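Long-range contacts in aldehyde dehydrogenase (Staphylococcus aureus, PDB 6K0Z), which probably oxidises the aldehyde 4,4'-diaponeurosporen-4-al to 4,4'-diaponeurosporenoic acid with NAD+, a step in making the carotenoid staphyloxanthin: residues A[219-224]-A[253-258]; A[106-111]-A[433-438]. The protein carries 1 engineered substitution. All coordinates share one frame; numbering follows the deposited sequence.

Contact 1 (A[219-224]-A[253-258])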
ATOM      1  N   GLY A 219     -16.782  -0.771  -4.578  1.00 37.62           N
ATOM      2  CA  GLY A 219     -17.654  -1.909  -4.828  1.00 39.50           C
ATOM      3  C   GLY A 219     -17.479  -2.450  -6.225  1.00 39.51           C
ATOM      4  O   GLY A 219     -16.351  -2.717  -6.643  1.00 38.76           O
ATOM      5  N   GLY A 220     -18.578  -2.571  -6.975  1.00 38.73           N
ATOM      6  CA  GLY A 220     -18.615  -3.301  -8.221  1.00 39.17           C
ATOM      7  C   GLY A 220     -19.783  -4.253  -8.187  1.00 40.84           C
ATOM      8  O   GLY A 220     -20.718  -4.082  -7.402  1.00 41.22           O
ATOM      9  N   LYS A 221     -19.746  -5.280  -9.033  1.00 40.98           N
ATOM     10  CA  LYS A 221     -20.837  -6.254  -9.115  1.00 43.26           C
ATOM     11  C   LYS A 221     -20.262  -7.649  -8.889  1.00 43.37           C
ATOM     12  O   LYS A 221     -19.623  -8.216  -9.772  1.00 43.20           O
ATOM     13  CB  LYS A 221     -21.566  -6.150 -10.455  1.00 44.84           C
ATOM     14  CG  LYS A 221     -22.477  -4.931 -10.547  1.00 45.52           C
ATOM     15  CD  LYS A 221     -23.111  -4.793 -11.926  1.00 46.80           C
ATOM     16  CE  LYS A 221     -24.183  -5.836 -12.156  1.00 49.05           C
ATOM     17  NZ  LYS A 221     -25.459  -5.443 -11.509  1.00 50.37           N
ATOM     18  N   SER A 222     -20.488  -8.199  -7.722  1.00 42.62           N
ATOM     19  CA  SER A 222     -19.850  -9.436  -7.331  1.00 42.44           C
ATOM     20  C   SER A 222     -20.493 -10.616  -8.032  1.00 44.45           C
ATOM     21  O   SER A 222     -21.706 -10.855  -7.861  1.00 46.21           O
ATOM     22  CB  SER A 222     -19.913  -9.590  -5.851  1.00 42.62           C
ATOM     23  OG  SER A 222     -18.976  -8.707  -5.260  1.00 40.96           O
ATOM     24  N   PRO A 223     -19.754 -11.367  -8.846  1.00 44.61           N
ATOM     25  CA  PRO A 223     -20.378 -12.503  -9.549  1.00 46.90           C
ATOM     26  C   PRO A 223     -20.500 -13.720  -8.645  1.00 48.95           C
ATOM     27  O   PRO A 223     -19.829 -13.835  -7.626  1.00 48.87           O
ATOM     28  CB  PRO A 223     -19.413 -12.814 -10.716  1.00 46.30           C
ATOM     29  CG  PRO A 223     -18.116 -12.204 -10.293  1.00 44.08           C
ATOM     30  CD  PRO A 223     -18.378 -11.107  -9.319  1.00 42.82           C
ATOM     31  N   VAL A 224     -21.413 -14.600  -9.009  1.00 50.12           N
ATOM     32  CA  VAL A 224     -21.447 -15.936  -8.446  1.00 52.30           C
ATOM     33  C   VAL A 224     -21.722 -16.942  -9.565  1.00 54.71           C
ATOM     34  O   VAL A 224     -22.774 -16.892 -10.218  1.00 56.14           O
ATOM     35  CB  VAL A 224     -22.455 -16.082  -7.280  1.00 54.31           C
ATOM     36  CG1 VAL A 224     -23.811 -15.532  -7.655  1.00 55.97           C
ATOM     37  CG2 VAL A 224     -22.542 -17.527  -6.809  1.00 56.66           C
ATOM     38  N   ALA A 253     -21.975  -8.720  -1.143  1.00 45.11           N
ATOM     39  CA  ALA A 253     -23.129  -9.549  -1.440  1.00 48.14           C
ATOM     40  C   ALA A 253     -23.086  -9.999  -2.898  1.00 48.62           C
ATOM     41  O   ALA A 253     -22.594  -9.274  -3.766  1.00 46.73           O
ATOM     42  CB  ALA A 253     -24.426  -8.789  -1.182  1.00 49.46           C
ATOM     43  N   PRO A 254     -23.580 -11.196  -3.198  1.00 49.06           N
ATOM     44  CA  PRO A 254     -23.741 -11.574  -4.607  1.00 49.26           C
ATOM     45  C   PRO A 254     -24.667 -10.592  -5.301  1.00 49.08           C
ATOM     46  O   PRO A 254     -25.824 -10.420  -4.916  1.00 50.70           O
ATOM     47  CB  PRO A 254     -24.337 -12.985  -4.537  1.00 52.21           C
ATOM     48  CG  PRO A 254     -24.884 -13.118  -3.149  1.00 53.12           C
ATOM     49  CD  PRO A 254     -24.019 -12.259  -2.280  1.00 50.81           C
ATOM     50  N   ASP A 255     -24.134  -9.925  -6.317  1.00 49.78           N
ATOM     51  CA  ASP A 255     -24.916  -8.970  -7.083  1.00 49.97           C
ATOM     52  C   ASP A 255     -25.699  -9.618  -8.217  1.00 51.60           C
ATOM     53  O   ASP A 255     -26.771  -9.120  -8.578  1.00 52.84           O
ATOM     54  CB  ASP A 255     -24.001  -7.890  -7.648  1.00 47.97           C
ATOM     55  CG  ASP A 255     -24.765  -6.728  -8.200  1.00 48.57           C
ATOM     56  OD1 ASP A 255     -25.240  -6.804  -9.356  1.00 50.18           O
ATOM     57  OD2 ASP A 255     -24.902  -5.740  -7.454  1.00 48.34           O
ATOM     58  N   TYR A 256     -25.189 -10.702  -8.800  1.00 50.89           N
ATOM     59  CA  TYR A 256     -25.912 -11.404  -9.853  1.00 53.58           C
ATOM     60  C   TYR A 256     -25.339 -12.804  -9.983  1.00 54.91           C
ATOM     61  O   TYR A 256     -24.195 -13.060  -9.601  1.00 52.76           O
ATOM     62  CB  TYR A 256     -25.835 -10.660 -11.188  1.00 53.11           C
ATOM     63  CG  TYR A 256     -24.442 -10.570 -11.756  1.00 50.80           C
ATOM     64  CD1 TYR A 256     -23.932 -11.579 -12.560  1.00 51.30           C
ATOM     65  CD2 TYR A 256     -23.637  -9.473 -11.491  1.00 48.45           C
ATOM     66  CE1 TYR A 256     -22.661 -11.496 -13.084  1.00 49.74           C
ATOM     67  CE2 TYR A 256     -22.369  -9.383 -12.005  1.00 47.02           C
ATOM     68  CZ  TYR A 256     -21.885 -10.396 -12.803  1.00 47.36           C
ATOM     69  OH  TYR A 256     -20.616 -10.307 -13.322  1.00 45.92           O
ATOM     70  N   ILE A 257     -26.145 -13.706 -10.545  1.00 56.19           N
ATOM     71  CA  ILE A 257     -25.791 -15.117 -10.671  1.00 57.91           C
ATOM     72  C   ILE A 257     -25.488 -15.430 -12.128  1.00 57.95           C
ATOM     73  O   ILE A 257     -26.265 -15.075 -13.024  1.00 59.36           O
ATOM     74  CB  ILE A 257     -26.908 -16.039 -10.153  1.00 60.85           C
ATOM     75  CG1 ILE A 257     -27.187 -15.779  -8.675  1.00 61.19           C
ATOM     76  CG2 ILE A 257     -26.534 -17.502 -10.383  1.00 62.38           C
ATOM     77  CD1 ILE A 257     -28.166 -16.759  -8.066  1.00 64.31           C
ATOM     78  N   LEU A 258     -24.364 -16.097 -12.361  1.00 58.29           N
ATOM     79  CA  LEU A 258     -24.079 -16.734 -13.642  1.00 59.27           C
ATOM     80  C   LEU A 258     -24.287 -18.227 -13.433  1.00 61.92           C
ATOM     81  O   LEU A 258     -23.407 -18.917 -12.910  1.00 60.94           O
ATOM     82  CB  LEU A 258     -22.665 -16.427 -14.125  1.00 56.85           C
ATOM     83  CG  LEU A 258     -22.342 -15.000 -14.559  1.00 54.99           C
ATOM     84  CD1 LEU A 258     -20.899 -14.911 -15.019  1.00 53.71           C
ATOM     85  CD2 LEU A 258     -23.280 -14.563 -15.661  1.00 56.43           C
TER
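Lys221 reaches across to Asp255 with a chain bent at chi3 and chi4 (73° and 80°), and this double bend curls its ammonium group back toward the carboxylate. NZ lies 2.6 Å from Asp255 OD1, on the syn side and 27° out of the carboxylate plane, in a salt bridge. The long lysine chain also serves as apolar packing: its CB meets the edge of the Tyr256 ring in plane, 3.7 Å from CE2. This is the more open side of the contact, since Lys221 remains partly exposed, but both charges are held a second time, NZ by the carbonyl of Glu342 and Asp255 OD2 by the backbone N-H of Ile344.

Packing is closer and buried toward Val224. Its chi1 sets CG1 on the side of CB between its own backbone N and carbonyl carbon, facing 253-258, within 3.2 Å of Tyr256 O and 3.5 Å of Ile257 CG1; a beta-branched residue offers such a methyl close to the backbone. Two good backbone bonds join the segments, from Asp255 N to Ser222 O at 3.0 Å, on a carbonyl lone pair, and from Leu258 N to Val224 O at 2.8 Å. Val224 N to Tyr256 O is weak. Pro223 places CA over one face of the Tyr256 ring, displaced toward the rim, and CB 3.8 Å from its OH; the compact proline ring, with no backbone N-H to satisfy, suits an apolar place beside the tyrosine. Ser222, small enough to be buried here, bonds through OG to Ser372.

The contact closes the beta-alpha-beta unit of strand 223-226, helix 232-244 and strand 256-260. Strand 372-376 flanks Pro223 and Val224, strand 348-354 borders Tyr256, Ile257 and Leu258, and Ile364 of helix 357-366 packs on Pro223, Tyr256 and Leu258.

Contact 2 (A[106-111]-A[433-438])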
ATOM      1  N   TYR A 106      16.934  -3.902  11.601  1.00 48.86           N
ATOM      2  CA  TYR A 106      15.664  -3.866  12.316  1.00 47.79           C
ATOM      3  C   TYR A 106      14.585  -3.241  11.446  1.00 44.99           C
ATOM      4  O   TYR A 106      14.866  -2.510  10.491  1.00 43.90           O
ATOM      5  CB  TYR A 106      15.744  -3.059  13.624  1.00 48.93           C
ATOM      6  CG  TYR A 106      16.930  -3.347  14.512  1.00 52.18           C
ATOM      7  CD1 TYR A 106      18.175  -2.781  14.249  1.00 53.54           C
ATOM      8  CD2 TYR A 106      16.801  -4.146  15.637  1.00 54.41           C
ATOM      9  CE1 TYR A 106      19.259  -3.026  15.068  1.00 56.69           C
ATOM     10  CE2 TYR A 106      17.881  -4.398  16.465  1.00 57.58           C
ATOM     11  CZ  TYR A 106      19.108  -3.839  16.174  1.00 58.72           C
ATOM     12  OH  TYR A 106      20.189  -4.088  16.995  1.00 62.73           O
ATOM     13  N   ILE A 107      13.338  -3.503  11.821  1.00 45.36           N
ATOM     14  CA  ILE A 107      12.186  -2.819  11.260  1.00 42.96           C
ATOM     15  C   ILE A 107      11.328  -2.374  12.430  1.00 42.86           C
ATOM     16  O   ILE A 107      10.811  -3.212  13.182  1.00 43.78           O
ATOM     17  CB  ILE A 107      11.381  -3.709  10.306  1.00 42.45           C
ATOM     18  CG1 ILE A 107      12.189  -3.987   9.039  1.00 43.38           C
ATOM     19  CG2 ILE A 107      10.050  -3.041   9.961  1.00 40.44           C
ATOM     20  CD1 ILE A 107      11.639  -5.114   8.218  1.00 43.67           C
ATOM     21  N   LYS A 108      11.168  -1.062  12.583  1.00 43.45           N
ATOM     22  CA  LYS A 108      10.344  -0.499  13.639  1.00 43.37           C
ATOM     23  C   LYS A 108       8.949  -0.241  13.088  1.00 41.29           C
ATOM     24  O   LYS A 108       8.796   0.150  11.927  1.00 40.40           O
ATOM     25  CB  LYS A 108      10.983   0.784  14.165  1.00 44.41           C
ATOM     26  CG  LYS A 108      10.104   1.601  15.101  1.00 44.62           C
ATOM     27  CD  LYS A 108      10.929   2.550  15.937  1.00 46.93           C
ATOM     28  CE  LYS A 108      10.194   2.966  17.192  1.00 48.20           C
ATOM     29  NZ  LYS A 108       9.291   4.144  16.962  1.00 46.68           N
ATOM     30  N   LYS A 109       7.935  -0.497  13.905  1.00 41.31           N
ATOM     31  CA  LYS A 109       6.544  -0.329  13.495  1.00 39.93           C
ATOM     32  C   LYS A 109       6.026   0.952  14.140  1.00 39.81           C
ATOM     33  O   LYS A 109       5.667   0.956  15.321  1.00 41.87           O
ATOM     34  CB  LYS A 109       5.699  -1.532  13.898  1.00 40.92           C
ATOM     35  CG  LYS A 109       6.384  -2.900  13.756  1.00 42.77           C
ATOM     36  CD  LYS A 109       6.288  -3.440  12.346  1.00 41.88           C
ATOM     37  CE  LYS A 109       6.614  -4.919  12.304  1.00 43.86           C
ATOM     38  NZ  LYS A 109       5.368  -5.746  12.290  1.00 44.47           N
ATOM     39  N   GLU A 110       5.962   2.034  13.360  1.00 40.13           N
ATOM     40  CA  GLU A 110       5.615   3.346  13.890  1.00 39.57           C
ATOM     41  C   GLU A 110       4.347   3.899  13.237  1.00 37.90           C
ATOM     42  O   GLU A 110       4.036   3.577  12.082  1.00 36.26           O
ATOM     43  CB  GLU A 110       6.773   4.336  13.697  1.00 39.68           C
ATOM     44  CG  GLU A 110       6.773   5.047  12.363  1.00 38.25           C
ATOM     45  CD  GLU A 110       8.039   5.873  12.143  1.00 39.09           C
ATOM     46  OE1 GLU A 110       8.892   5.892  13.059  1.00 40.45           O
ATOM     47  OE2 GLU A 110       8.149   6.551  11.091  1.00 38.56           O
ATOM     48  N   PRO A 111       3.587   4.721  13.952  1.00 37.97           N
ATOM     49  CA  PRO A 111       2.335   5.242  13.399  1.00 36.71           C
ATOM     50  C   PRO A 111       2.581   6.295  12.334  1.00 35.14           C
ATOM     51  O   PRO A 111       3.664   6.869  12.223  1.00 35.82           O
ATOM     52  CB  PRO A 111       1.636   5.855  14.616  1.00 37.48           C
ATOM     53  CG  PRO A 111       2.733   6.194  15.536  1.00 38.74           C
ATOM     54  CD  PRO A 111       3.778   5.132  15.353  1.00 39.26           C
ATOM     55  N   HIS A 433       3.734   2.590   9.588  1.00 34.28           N
ATOM     56  CA  HIS A 433       4.896   2.707   8.724  1.00 34.39           C
ATOM     57  C   HIS A 433       5.952   1.735   9.228  1.00 36.10           C
ATOM     58  O   HIS A 433       6.265   1.713  10.425  1.00 37.18           O
ATOM     59  CB  HIS A 433       5.437   4.138   8.684  1.00 34.15           C
ATOM     60  CG  HIS A 433       6.717   4.271   7.919  1.00 34.40           C
ATOM     61  ND1 HIS A 433       6.885   3.758   6.648  1.00 33.99           N
ATOM     62  CD2 HIS A 433       7.904   4.823   8.260  1.00 35.41           C
ATOM     63  CE1 HIS A 433       8.117   4.003   6.235  1.00 34.72           C
ATOM     64  NE2 HIS A 433       8.756   4.647   7.196  1.00 35.59           N
ATOM     65  N   GLU A 434       6.466   0.904   8.332  1.00 35.69           N
ATOM     66  CA  GLU A 434       7.547  -0.005   8.681  1.00 37.38           C
ATOM     67  C   GLU A 434       8.851   0.697   8.344  1.00 38.01           C
ATOM     68  O   GLU A 434       9.118   1.004   7.180  1.00 37.37           O
ATOM     69  CB  GLU A 434       7.407  -1.338   7.956  1.00 37.79           C
ATOM     70  CG  GLU A 434       6.266  -2.141   8.501  1.00 38.23           C
ATOM     71  CD  GLU A 434       6.276  -3.560   8.014  1.00 39.42           C
ATOM     72  OE1 GLU A 434       6.980  -3.857   7.016  1.00 39.46           O
ATOM     73  OE2 GLU A 434       5.580  -4.384   8.642  1.00 41.07           O
ATOM     74  N   LYS A 435       9.639   0.984   9.371  1.00 37.14           N
ATOM     75  CA  LYS A 435      10.816   1.832   9.253  1.00 38.04           C
ATOM     76  C   LYS A 435      12.052   0.956   9.423  1.00 39.62           C
ATOM     77  O   LYS A 435      12.358   0.506  10.533  1.00 41.20           O
ATOM     78  CB  LYS A 435      10.770   2.956  10.289  1.00 39.09           C
ATOM     79  CG  LYS A 435      11.801   4.059  10.083  1.00 40.00           C
ATOM     80  CD  LYS A 435      11.561   5.243  11.029  1.00 40.07           C
ATOM     81  CE  LYS A 435      12.133   4.978  12.411  1.00 41.57           C
ATOM     82  NZ  LYS A 435      11.565   5.918  13.419  1.00 41.34           N
ATOM     83  N   SER A 436      12.751   0.709   8.324  1.00 38.51           N
ATOM     84  CA  SER A 436      13.992  -0.042   8.371  1.00 40.23           C
ATOM     85  C   SER A 436      15.102   0.822   8.949  1.00 41.75           C
ATOM     86  O   SER A 436      15.346   1.930   8.473  1.00 41.15           O
ATOM     87  CB  SER A 436      14.386  -0.509   6.974  1.00 40.00           C
ATOM     88  OG  SER A 436      13.393  -1.341   6.423  1.00 38.90           O
ATOM     89  N   TYR A 437      15.799   0.310   9.950  1.00 43.83           N
ATOM     90  CA  TYR A 437      17.029   0.966  10.346  1.00 46.08           C
ATOM     91  C   TYR A 437      18.084  -0.081  10.674  1.00 49.12           C
ATOM     92  O   TYR A 437      17.770  -1.189  11.125  1.00 49.55           O
ATOM     93  CB  TYR A 437      16.810   1.949  11.512  1.00 45.92           C
ATOM     94  CG  TYR A 437      16.401   1.346  12.834  1.00 46.41           C
ATOM     95  CD1 TYR A 437      15.070   1.037  13.103  1.00 44.92           C
ATOM     96  CD2 TYR A 437      17.339   1.138  13.833  1.00 48.75           C
ATOM     97  CE1 TYR A 437      14.698   0.499  14.330  1.00 46.01           C
ATOM     98  CE2 TYR A 437      16.982   0.606  15.053  1.00 49.86           C
ATOM     99  CZ  TYR A 437      15.667   0.287  15.304  1.00 48.50           C
ATOM    100  OH  TYR A 437      15.335  -0.244  16.534  1.00 49.87           O
ATOM    101  N   ILE A 438      19.337   0.273  10.406  1.00 49.08           N
ATOM    102  CA  ILE A 438      20.471  -0.585  10.707  1.00 52.02           C
ATOM    103  C   ILE A 438      21.305   0.041  11.824  1.00 55.66           C
ATOM    104  O   ILE A 438      21.113   1.192  12.213  1.00 54.97           O
ATOM    105  CB  ILE A 438      21.340  -0.860   9.465  1.00 52.15           C
ATOM    106  CG1 ILE A 438      21.960   0.437   8.954  1.00 51.70           C
ATOM    107  CG2 ILE A 438      20.520  -1.534   8.387  1.00 50.56           C
ATOM    108  CD1 ILE A 438      23.317   0.265   8.314  1.00 53.92           C
TER
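Lys435 and Glu110 face each other diagonally on the side of the sheet they share with both tyrosines. The lysine's CB rests 3.8 Å from Lys108 O. Its CD then runs alongside the carboxylate, 3.4 Å from Glu110 OE1, with CE close to the same oxygen. The bend at chi3 (81°) turns NZ onto OE1 at 2.7 Å, syn but 25° out of the carboxylate plane, in a salt bridge that suits lysine's length; Ile387 O of the second subunit takes a further bond from NZ. Glu110 OE2 meets the His433 ring edge in plane, at CD2; Ser391 and Gly393 O of the second subunit bond OE2 and the histidine NE2 respectively.

The backbones beneath form an antiparallel ladder, with hydrogen-bonded pairs at Tyr106-Tyr437, Lys108-Lys435 and Glu110-His433. As in other aldehyde dehydrogenases, these strands are probably part of the oligomerisation domain, here at the subunit interface, and Tyr437 and Ile438 continue the sheet in parallel into the second subunit.

At the far end the tyrosine rings, 14° from parallel, are slid apart, centroids 5.0 Å distant. Tyr106 CB instead sits over the Tyr437 face, a CH-pi contact, while Lys108 CB borders that ring's edge.

How the contacts relate
Contact 1 and contact 2 occupy opposite sides of the chain's centre, 39 Å apart between their centres and about 25 Å between nearest atoms, so neither touches the other. Both segments of contact 1 fall between those of contact 2 in the sequence. Only contact 1 is near the predicted active site: the side chain of Ser222 is about 7 Å from that of Ser251, probably the engineered substitution, at the position of the family's catalytic cysteine, and about 11 Å from that of Glu217. Contact 2 instead lies at the dimer interface, where a 1,2-ethanediol, probably from crystallisation, sits about 3 Å from the His433 side chain.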